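Local coordinates for glucuronan lyase A (PDB 2ZZJ), which is an endo-beta-1,4-glucuronan lyase from the fungus Trichoderma reesei, probably cleaving its acidic polysaccharide by elimination, and binds a calcium ion, at residues Arg122-His127 with Arg135-Arg140; Ser86-Gln91 with Met111-Asn116. All coordinates share one frame; numbering follows the deposited sequence.

Interaction 1: Arg122-His127 with Arg135-Arg140; sequences RYVNGH and RNIVTR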
ATOM      1  N   ARG A 122       4.913   4.915  -6.079  1.00 17.89           N
ATOM      2  CA  ARG A 122       6.135   5.710  -5.966  1.00 18.99           C
ATOM      3  C   ARG A 122       7.184   4.879  -5.294  1.00 20.38           C
ATOM      4  O   ARG A 122       6.870   3.842  -4.726  1.00 19.67           O
ATOM      5  CB  ARG A 122       5.868   6.931  -5.090  1.00 18.80           C
ATOM      6  CG  ARG A 122       5.648   6.595  -3.655  1.00 18.24           C
ATOM      7  CD  ARG A 122       5.279   7.804  -2.817  1.00 18.72           C
ATOM      8  NE  ARG A 122       5.811   7.644  -1.477  1.00 17.93           N
ATOM      9  CZ  ARG A 122       5.873   8.615  -0.568  1.00 22.96           C
ATOM     10  NH1 ARG A 122       6.374   8.374   0.630  1.00 20.77           N
ATOM     11  NH2 ARG A 122       5.431   9.843  -0.858  1.00 22.25           N
ATOM     12  N   TYR A 123       8.440   5.316  -5.375  1.00 20.22           N
ATOM     13  CA  TYR A 123       9.460   4.821  -4.484  1.00 22.73           C
ATOM     14  C   TYR A 123      10.239   6.040  -4.004  1.00 23.85           C
ATOM     15  O   TYR A 123      10.131   7.131  -4.601  1.00 23.51           O
ATOM     16  CB  TYR A 123      10.379   3.805  -5.169  1.00 23.45           C
ATOM     17  CG  TYR A 123      10.992   4.257  -6.489  1.00 23.03           C
ATOM     18  CD1 TYR A 123      12.237   4.921  -6.535  1.00 26.22           C
ATOM     19  CD2 TYR A 123      10.349   4.019  -7.681  1.00 23.06           C
ATOM     20  CE1 TYR A 123      12.807   5.337  -7.767  1.00 26.19           C
ATOM     21  CE2 TYR A 123      10.898   4.426  -8.908  1.00 24.44           C
ATOM     22  CZ  TYR A 123      12.139   5.090  -8.945  1.00 26.93           C
ATOM     23  OH  TYR A 123      12.665   5.488 -10.189  1.00 27.43           O
ATOM     24  N   VAL A 124      10.996   5.841  -2.929  1.00 25.21           N
ATOM     25  CA  VAL A 124      11.777   6.889  -2.279  1.00 26.70           C
ATOM     26  C   VAL A 124      13.235   6.466  -2.236  1.00 27.82           C
ATOM     27  O   VAL A 124      13.548   5.311  -1.953  1.00 28.04           O
ATOM     28  CB  VAL A 124      11.233   7.145  -0.848  1.00 26.05           C
ATOM     29  CG1 VAL A 124      12.014   8.206  -0.130  1.00 28.84           C
ATOM     30  CG2 VAL A 124       9.775   7.593  -0.931  1.00 26.41           C
ATOM     31  N   ASN A 125      14.141   7.398  -2.527  1.00 28.71           N
ATOM     32  CA  ASN A 125      15.561   7.127  -2.335  1.00 29.96           C
ATOM     33  C   ASN A 125      16.258   8.381  -1.808  1.00 31.27           C
ATOM     34  O   ASN A 125      15.687   9.479  -1.807  1.00 30.93           O
ATOM     35  CB  ASN A 125      16.215   6.618  -3.630  1.00 29.65           C
ATOM     36  CG  ASN A 125      16.067   7.592  -4.768  1.00 30.54           C
ATOM     37  OD1 ASN A 125      16.216   8.802  -4.578  1.00 33.98           O
ATOM     38  ND2 ASN A 125      15.787   7.085  -5.968  1.00 31.48           N
ATOM     39  N   GLY A 126      17.494   8.204  -1.366  1.00 32.52           N
ATOM     40  CA  GLY A 126      18.188   9.247  -0.642  1.00 34.00           C
ATOM     41  C   GLY A 126      18.543   8.725   0.729  1.00 33.84           C
ATOM     42  O   GLY A 126      18.705   7.526   0.911  1.00 34.60           O
ATOM     43  N   HIS A 127      18.667   9.642   1.683  1.00 34.90           N
ATOM     44  CA  HIS A 127      19.285   9.397   3.004  1.00 34.78           C
ATOM     45  C   HIS A 127      18.307   9.700   4.163  1.00 33.98           C
ATOM     46  O   HIS A 127      18.230   8.953   5.143  1.00 34.88           O
ATOM     47  CB  HIS A 127      20.596  10.217   3.170  1.00 35.22           C
ATOM     48  CG  HIS A 127      21.339   9.916   4.439  1.00 37.19           C
ATOM     49  ND1 HIS A 127      21.902   8.684   4.704  1.00 38.98           N
ATOM     50  CD2 HIS A 127      21.597  10.685   5.525  1.00 39.16           C
ATOM     51  CE1 HIS A 127      22.480   8.707   5.892  1.00 39.82           C
ATOM     52  NE2 HIS A 127      22.298   9.906   6.417  1.00 38.69           N
ATOM     53  N   ARG A 135      16.236  13.528   0.501  1.00 39.40           N
ATOM     54  CA  ARG A 135      15.554  12.343  -0.044  1.00 39.09           C
ATOM     55  C   ARG A 135      14.770  12.754  -1.288  1.00 38.54           C
ATOM     56  O   ARG A 135      14.387  13.914  -1.430  1.00 39.19           O
ATOM     57  CB  ARG A 135      14.623  11.716   1.000  1.00 39.30           C
ATOM     58  CG  ARG A 135      13.259  12.360   1.090  1.00 39.71           C
ATOM     59  CD  ARG A 135      12.284  11.484   1.867  1.00 41.97           C
ATOM     60  NE  ARG A 135      11.104  12.253   2.252  1.00 44.32           N
ATOM     61  CZ  ARG A 135       9.946  11.716   2.630  1.00 47.87           C
ATOM     62  NH1 ARG A 135       9.804  10.392   2.673  1.00 50.38           N
ATOM     63  NH2 ARG A 135       8.923  12.499   2.960  1.00 48.40           N
ATOM     64  N   ASN A 136      14.548  11.800  -2.188  1.00 37.28           N
ATOM     65  CA  ASN A 136      13.862  12.033  -3.441  1.00 35.71           C
ATOM     66  C   ASN A 136      12.678  11.074  -3.521  1.00 34.40           C
ATOM     67  O   ASN A 136      12.809   9.905  -3.170  1.00 35.16           O
ATOM     68  CB  ASN A 136      14.839  11.821  -4.619  1.00 36.50           C
ATOM     69  CG  ASN A 136      14.290  12.317  -5.959  1.00 38.57           C
ATOM     70  OD1 ASN A 136      14.574  11.729  -7.008  1.00 43.62           O
ATOM     71  ND2 ASN A 136      13.502  13.393  -5.936  1.00 41.59           N
ATOM     72  N   ILE A 137      11.530  11.583  -3.953  1.00 32.58           N
ATOM     73  CA  ILE A 137      10.311  10.790  -4.142  1.00 30.55           C
ATOM     74  C   ILE A 137      10.026  10.712  -5.634  1.00 29.87           C
ATOM     75  O   ILE A 137       9.778  11.738  -6.278  1.00 29.37           O
ATOM     76  CB  ILE A 137       9.108  11.401  -3.386  1.00 31.12           C
ATOM     77  CG1 ILE A 137       9.421  11.525  -1.886  1.00 29.67           C
ATOM     78  CG2 ILE A 137       7.836  10.567  -3.606  1.00 30.63           C
ATOM     79  CD1 ILE A 137       8.373  12.322  -1.054  1.00 30.82           C
ATOM     80  N   VAL A 138      10.078   9.506  -6.195  1.00 27.62           N
ATOM     81  CA  VAL A 138       9.757   9.322  -7.618  1.00 27.33           C
ATOM     82  C   VAL A 138       8.330   8.781  -7.734  1.00 26.90           C
ATOM     83  O   VAL A 138       8.081   7.633  -7.368  1.00 25.72           O
ATOM     84  CB  VAL A 138      10.729   8.356  -8.302  1.00 26.96           C
ATOM     85  CG1 VAL A 138      10.320   8.116  -9.741  1.00 27.82           C
ATOM     86  CG2 VAL A 138      12.189   8.891  -8.225  1.00 27.98           C
ATOM     87  N   THR A 139       7.415   9.607  -8.233  1.00 26.53           N
ATOM     88  CA  THR A 139       6.024   9.209  -8.409  1.00 25.79           C
ATOM     89  C   THR A 139       5.819   8.662  -9.801  1.00 25.91           C
ATOM     90  O   THR A 139       6.308   9.236 -10.783  1.00 26.09           O
ATOM     91  CB  THR A 139       5.081  10.391  -8.134  1.00 26.39           C
ATOM     92  OG1 THR A 139       5.217  10.757  -6.760  1.00 26.87           O
ATOM     93  CG2 THR A 139       3.619  10.025  -8.393  1.00 26.24           C
ATOM     94  N   ARG A 140       5.113   7.533  -9.884  1.00 24.14           N
ATOM     95  CA  ARG A 140       4.786   6.916 -11.146  1.00 24.27           C
ATOM     96  C   ARG A 140       3.269   6.887 -11.301  1.00 23.79           C
ATOM     97  O   ARG A 140       2.603   6.042 -10.671  1.00 23.63           O
ATOM     98  CB  ARG A 140       5.390   5.507 -11.219  1.00 23.70           C
ATOM     99  CG  ARG A 140       6.940   5.502 -11.201  1.00 26.05           C
ATOM    100  CD  ARG A 140       7.482   6.277 -12.422  1.00 28.90           C
ATOM    101  NE  ARG A 140       8.939   6.209 -12.559  1.00 30.16           N
ATOM    102  CZ  ARG A 140       9.676   7.099 -13.229  1.00 30.60           C
ATOM    103  NH1 ARG A 140       9.113   8.162 -13.830  1.00 28.25           N
ATOM    104  NH2 ARG A 140      10.987   6.932 -13.292  1.00 28.53           N
TER
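Arg-122 meets Ile-137 and Thr-139 on one face of the antiparallel pair. Arg-122 NH2 lies 3.7 Å from Ile-137 CG2, and CD touches the same methyl. Its NE is held by the carbonyl of Ser-109. Tyr-123 N donates to Val-138 O at 3.1 Å, and Val-138 N returns a hydrogen bond to Tyr-123 O. The Tyr-123 side chain rises on the other face, and its chi1 of 52° lays the ring alongside Val-138. Val-138 CB sits over one face of the Tyr-123 ring, 3.8 Å from the centroid, in a CH-pi contact. The phenol OH hydrogen-bonds to Glu-180, salt-bridged also to Arg-140 NE. Val-124 returns to the Arg-122 face, with CG2 4.1 Å from Ile-137 CG1. Its CG1 touches Arg-135 CD. Arg-135 NH1, buried with no partner in the model, comes within 4.5 Å of Arg-122 NH1; Arg-135 also has a cation-pi contact with Tyr-128. Asn-125 repeats the double backbone bond with Asn-136. Asn-125 ND2 hydrogen-bonds to the Ala-184 carbonyl. Gly-126 pairs with Arg-135; at its backbone angles a CB would run into Asn-125 O and Arg-135 CA. The arrangement is a twisted antiparallel beta hairpin at the surface of a beta-jelly roll.

Interaction 2: Ser86-Gln91 with Met111-Asn116; sequences SYNIAQ and MIWIQN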
ATOM      1  N   SER A  86      -6.107  11.645  -2.996  1.00 18.23           N
ATOM      2  CA  SER A  86      -5.557  10.300  -2.820  1.00 16.49           C
ATOM      3  C   SER A  86      -6.357   9.504  -1.814  1.00 15.84           C
ATOM      4  O   SER A  86      -6.665  10.007  -0.740  1.00 15.77           O
ATOM      5  CB  SER A  86      -4.117  10.379  -2.317  1.00 16.45           C
ATOM      6  OG  SER A  86      -3.696   9.129  -1.763  1.00 17.40           O
ATOM      7  N   TYR A  87      -6.656   8.257  -2.165  1.00 14.94           N
ATOM      8  CA  TYR A  87      -7.058   7.213  -1.197  1.00 13.78           C
ATOM      9  C   TYR A  87      -5.997   6.128  -1.323  1.00 13.74           C
ATOM     10  O   TYR A  87      -5.861   5.504  -2.372  1.00 11.24           O
ATOM     11  CB  TYR A  87      -8.474   6.675  -1.459  1.00 13.84           C
ATOM     12  CG  TYR A  87      -9.529   7.740  -1.249  1.00 14.09           C
ATOM     13  CD1 TYR A  87     -10.072   7.948   0.016  1.00 14.88           C
ATOM     14  CD2 TYR A  87      -9.932   8.583  -2.309  1.00 14.53           C
ATOM     15  CE1 TYR A  87     -11.030   8.943   0.228  1.00 14.87           C
ATOM     16  CE2 TYR A  87     -10.892   9.589  -2.106  1.00 14.76           C
ATOM     17  CZ  TYR A  87     -11.422   9.763  -0.826  1.00 15.78           C
ATOM     18  OH  TYR A  87     -12.359  10.745  -0.553  1.00 13.93           O
ATOM     19  N   ASN A  88      -5.202   5.972  -0.270  1.00 12.86           N
ATOM     20  CA  ASN A  88      -4.064   5.072  -0.312  1.00 12.54           C
ATOM     21  C   ASN A  88      -4.584   3.666  -0.035  1.00 11.84           C
ATOM     22  O   ASN A  88      -5.479   3.490   0.797  1.00 11.95           O
ATOM     23  CB  ASN A  88      -3.031   5.483   0.734  1.00 13.01           C
ATOM     24  CG  ASN A  88      -1.653   4.925   0.431  1.00 13.66           C
ATOM     25  OD1 ASN A  88      -0.906   5.467  -0.403  1.00 13.45           O
ATOM     26  ND2 ASN A  88      -1.302   3.834   1.104  1.00 11.76           N
ATOM     27  N   ILE A  89      -4.050   2.677  -0.750  1.00 11.53           N
ATOM     28  CA  ILE A  89      -4.525   1.303  -0.576  1.00 11.93           C
ATOM     29  C   ILE A  89      -3.466   0.303  -0.036  1.00 10.89           C
ATOM     30  O   ILE A  89      -3.846  -0.787   0.417  1.00 10.74           O
ATOM     31  CB  ILE A  89      -5.210   0.720  -1.839  1.00 13.51           C
ATOM     32  CG1 ILE A  89      -4.238   0.658  -3.044  1.00 12.29           C
ATOM     33  CG2 ILE A  89      -6.499   1.544  -2.217  1.00 11.66           C
ATOM     34  CD1 ILE A  89      -4.848  -0.108  -4.273  1.00 13.79           C
ATOM     35  N   ALA A  90      -2.174   0.657  -0.118  1.00 10.62           N
ATOM     36  CA  ALA A  90      -1.078  -0.182   0.443  1.00 10.83           C
ATOM     37  C   ALA A  90       0.150   0.681   0.660  1.00 12.17           C
ATOM     38  O   ALA A  90       0.339   1.713  -0.034  1.00 12.14           O
ATOM     39  CB  ALA A  90      -0.728  -1.333  -0.513  1.00 10.96           C
ATOM     40  N   GLN A  91       1.006   0.288   1.602  1.00 12.33           N
ATOM     41  CA  GLN A  91       2.240   1.068   1.779  1.00 13.14           C
ATOM     42  C   GLN A  91       3.280   0.287   2.514  1.00 12.90           C
ATOM     43  O   GLN A  91       2.926  -0.581   3.342  1.00 13.54           O
ATOM     44  CB  GLN A  91       1.967   2.369   2.538  1.00 12.03           C
ATOM     45  CG  GLN A  91       1.295   2.238   3.893  1.00 14.03           C
ATOM     46  CD  GLN A  91       1.364   3.546   4.710  1.00 14.97           C
ATOM     47  OE1 GLN A  91       2.250   4.372   4.490  1.00 18.74           O
ATOM     48  NE2 GLN A  91       0.427   3.730   5.630  1.00 16.71           N
ATOM     49  N   MET A 111       4.437   3.512  -1.855  1.00 15.35           N
ATOM     50  CA  MET A 111       3.005   3.594  -1.531  1.00 15.93           C
ATOM     51  C   MET A 111       2.218   3.305  -2.784  1.00 14.84           C
ATOM     52  O   MET A 111       2.693   3.550  -3.923  1.00 15.98           O
ATOM     53  CB  MET A 111       2.606   4.984  -0.967  1.00 15.25           C
ATOM     54  CG  MET A 111       3.326   5.359   0.346  1.00 15.95           C
ATOM     55  SD  MET A 111       2.960   7.088   0.831  1.00 18.60           S
ATOM     56  CE  MET A 111       1.506   6.808   1.796  1.00 17.91           C
ATOM     57  N   ILE A 112       1.013   2.774  -2.592  1.00 13.08           N
ATOM     58  CA  ILE A 112       0.134   2.508  -3.714  1.00 12.32           C
ATOM     59  C   ILE A 112      -1.187   3.179  -3.421  1.00 12.09           C
ATOM     60  O   ILE A 112      -1.751   2.999  -2.342  1.00 10.95           O
ATOM     61  CB  ILE A 112      -0.067   0.966  -3.940  1.00 12.54           C
ATOM     62  CG1 ILE A 112       1.310   0.263  -4.030  1.00 12.66           C
ATOM     63  CG2 ILE A 112      -1.001   0.736  -5.187  1.00 11.18           C
ATOM     64  CD1 ILE A 112       1.298  -1.230  -4.314  1.00 13.61           C
ATOM     65  N   TRP A 113      -1.701   3.961  -4.374  1.00 12.94           N
ATOM     66  CA  TRP A 113      -2.929   4.702  -4.118  1.00 12.87           C
ATOM     67  C   TRP A 113      -3.779   4.895  -5.357  1.00 13.85           C
ATOM     68  O   TRP A 113      -3.320   4.613  -6.451  1.00 13.22           O
ATOM     69  CB  TRP A 113      -2.653   6.040  -3.414  1.00 13.06           C
ATOM     70  CG  TRP A 113      -1.923   7.146  -4.205  1.00 14.30           C
ATOM     71  CD1 TRP A 113      -2.500   8.270  -4.769  1.00 15.56           C
ATOM     72  CD2 TRP A 113      -0.504   7.298  -4.395  1.00 15.69           C
ATOM     73  NE1 TRP A 113      -1.533   9.073  -5.331  1.00 14.66           N
ATOM     74  CE2 TRP A 113      -0.305   8.509  -5.118  1.00 14.39           C
ATOM     75  CE3 TRP A 113       0.624   6.528  -4.030  1.00 14.10           C
ATOM     76  CZ2 TRP A 113       0.970   8.972  -5.474  1.00 13.39           C
ATOM     77  CZ3 TRP A 113       1.901   6.976  -4.408  1.00 15.29           C
ATOM     78  CH2 TRP A 113       2.050   8.202  -5.130  1.00 15.60           C
ATOM     79  N   ILE A 114      -5.030   5.297  -5.122  1.00 14.81           N
ATOM     80  CA  ILE A 114      -5.983   5.722  -6.181  1.00 16.26           C
ATOM     81  C   ILE A 114      -6.025   7.243  -6.213  1.00 16.13           C
ATOM     82  O   ILE A 114      -6.190   7.870  -5.176  1.00 15.75           O
ATOM     83  CB  ILE A 114      -7.450   5.201  -5.882  1.00 16.20           C
ATOM     84  CG1 ILE A 114      -7.472   3.691  -5.589  1.00 18.44           C
ATOM     85  CG2 ILE A 114      -8.374   5.452  -7.072  1.00 16.23           C
ATOM     86  CD1 ILE A 114      -6.987   2.833  -6.732  1.00 18.72           C
ATOM     87  N   GLN A 115      -5.880   7.843  -7.400  1.00 17.56           N
ATOM     88  CA  GLN A 115      -6.063   9.282  -7.590  1.00 18.59           C
ATOM     89  C   GLN A 115      -6.953   9.392  -8.823  1.00 18.41           C
ATOM     90  O   GLN A 115      -6.623   8.844  -9.850  1.00 17.50           O
ATOM     91  CB  GLN A 115      -4.685   9.933  -7.826  1.00 19.38           C
ATOM     92  CG  GLN A 115      -4.564  11.391  -7.500  1.00 21.57           C
ATOM     93  CD  GLN A 115      -3.112  11.884  -7.485  1.00 20.94           C
ATOM     94  OE1 GLN A 115      -2.283  11.434  -6.691  1.00 22.04           O
ATOM     95  NE2 GLN A 115      -2.813  12.856  -8.348  1.00 22.20           N
ATOM     96  N   ASN A 116      -8.099  10.044  -8.712  1.00 18.68           N
ATOM     97  CA  ASN A 116      -9.119   9.938  -9.777  1.00 19.98           C
ATOM     98  C   ASN A 116      -9.395   8.454 -10.015  1.00 19.42           C
ATOM     99  O   ASN A 116      -9.573   7.718  -9.037  1.00 19.66           O
ATOM    100  CB  ASN A 116      -8.635  10.660 -11.050  1.00 20.64           C
ATOM    101  CG  ASN A 116      -8.518  12.187 -10.838  1.00 24.72           C
ATOM    102  OD1 ASN A 116      -9.512  12.833 -10.512  1.00 29.95           O
ATOM    103  ND2 ASN A 116      -7.320  12.749 -11.031  1.00 24.06           N
TER
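Ile-89 N and Ala-90 N both donate to the carbonyl oxygen of Ile-112, at 2.8 Å from Ile-89 N and a longer 3.3 Å from Ala-90 N. Ala-90 O in turn accepts from Ile-112 N. It also takes a bent bond (137° at the hydrogen) from Asn-88 ND2 of its own strand, 2.9 Å away. The two donors reach Ala-90 O from opposite faces of the carbonyl plane, and ND2 stands well above it. The Asn-88 amide thus spans the bulge. On the N-terminal side of the bulge, Tyr-87 and Ile-114 form a hydrogen-bonded pair, with Ile-114 N to Tyr-87 O nearly straight.

Ser-86 OG hydrogen-bonds to Asn-202. Trp-113, with chi1 at 68°, brings its CD1 to 3.3 Å from Ser-86 OG. The indole NE1 points along its own strand to Gln-115 OE1, in the ring plane. Asn-88 OD1 approaches Trp-113 CB, and the amide and indole planes are 21° apart. Met-111 CE touches Asn-88 OD1 at 3.5 Å and Gln-91 OE1 at 3.7 Å. Gln-91 NE2 is held by Glu-55.

Ile-89 CG1 packs 3.9 Å from Ile-112 CG2, and Ile-89 CG2 meets Ile-114 CG1. Ala-90 CB rests beside Ile-112 CB. Phe-72 and Phe-74 of strand 66-76 pack against this apolar side. The geometry is that of a classic beta bulge in an antiparallel pair, buried within the beta-jelly roll.

How the interactions relate
Along the chain the 86-116 pair is complete before the 122-140 pair begins, and the centres of the two contacts lie about 16 Å apart. Both belong to the same antiparallel sheet of the jelly roll. Strands 86-95, 106-115, 118-126 and 135-145 are successive neighbours in it, so strands 106-115 and 118-126 link the two contacts. Interaction 2 is buried near the middle of the chain, whereas interaction 1 lies at the surface. They touch directly: Arg-122 CZ packs 3.6 Å from Met-111 SD, and Thr-139 CG2 lies 4.1 Å from Trp-113 CH2. Side chains thus touch across strands 106-115, 118-126 and 135-145. Both contacts lie away from the calcium site.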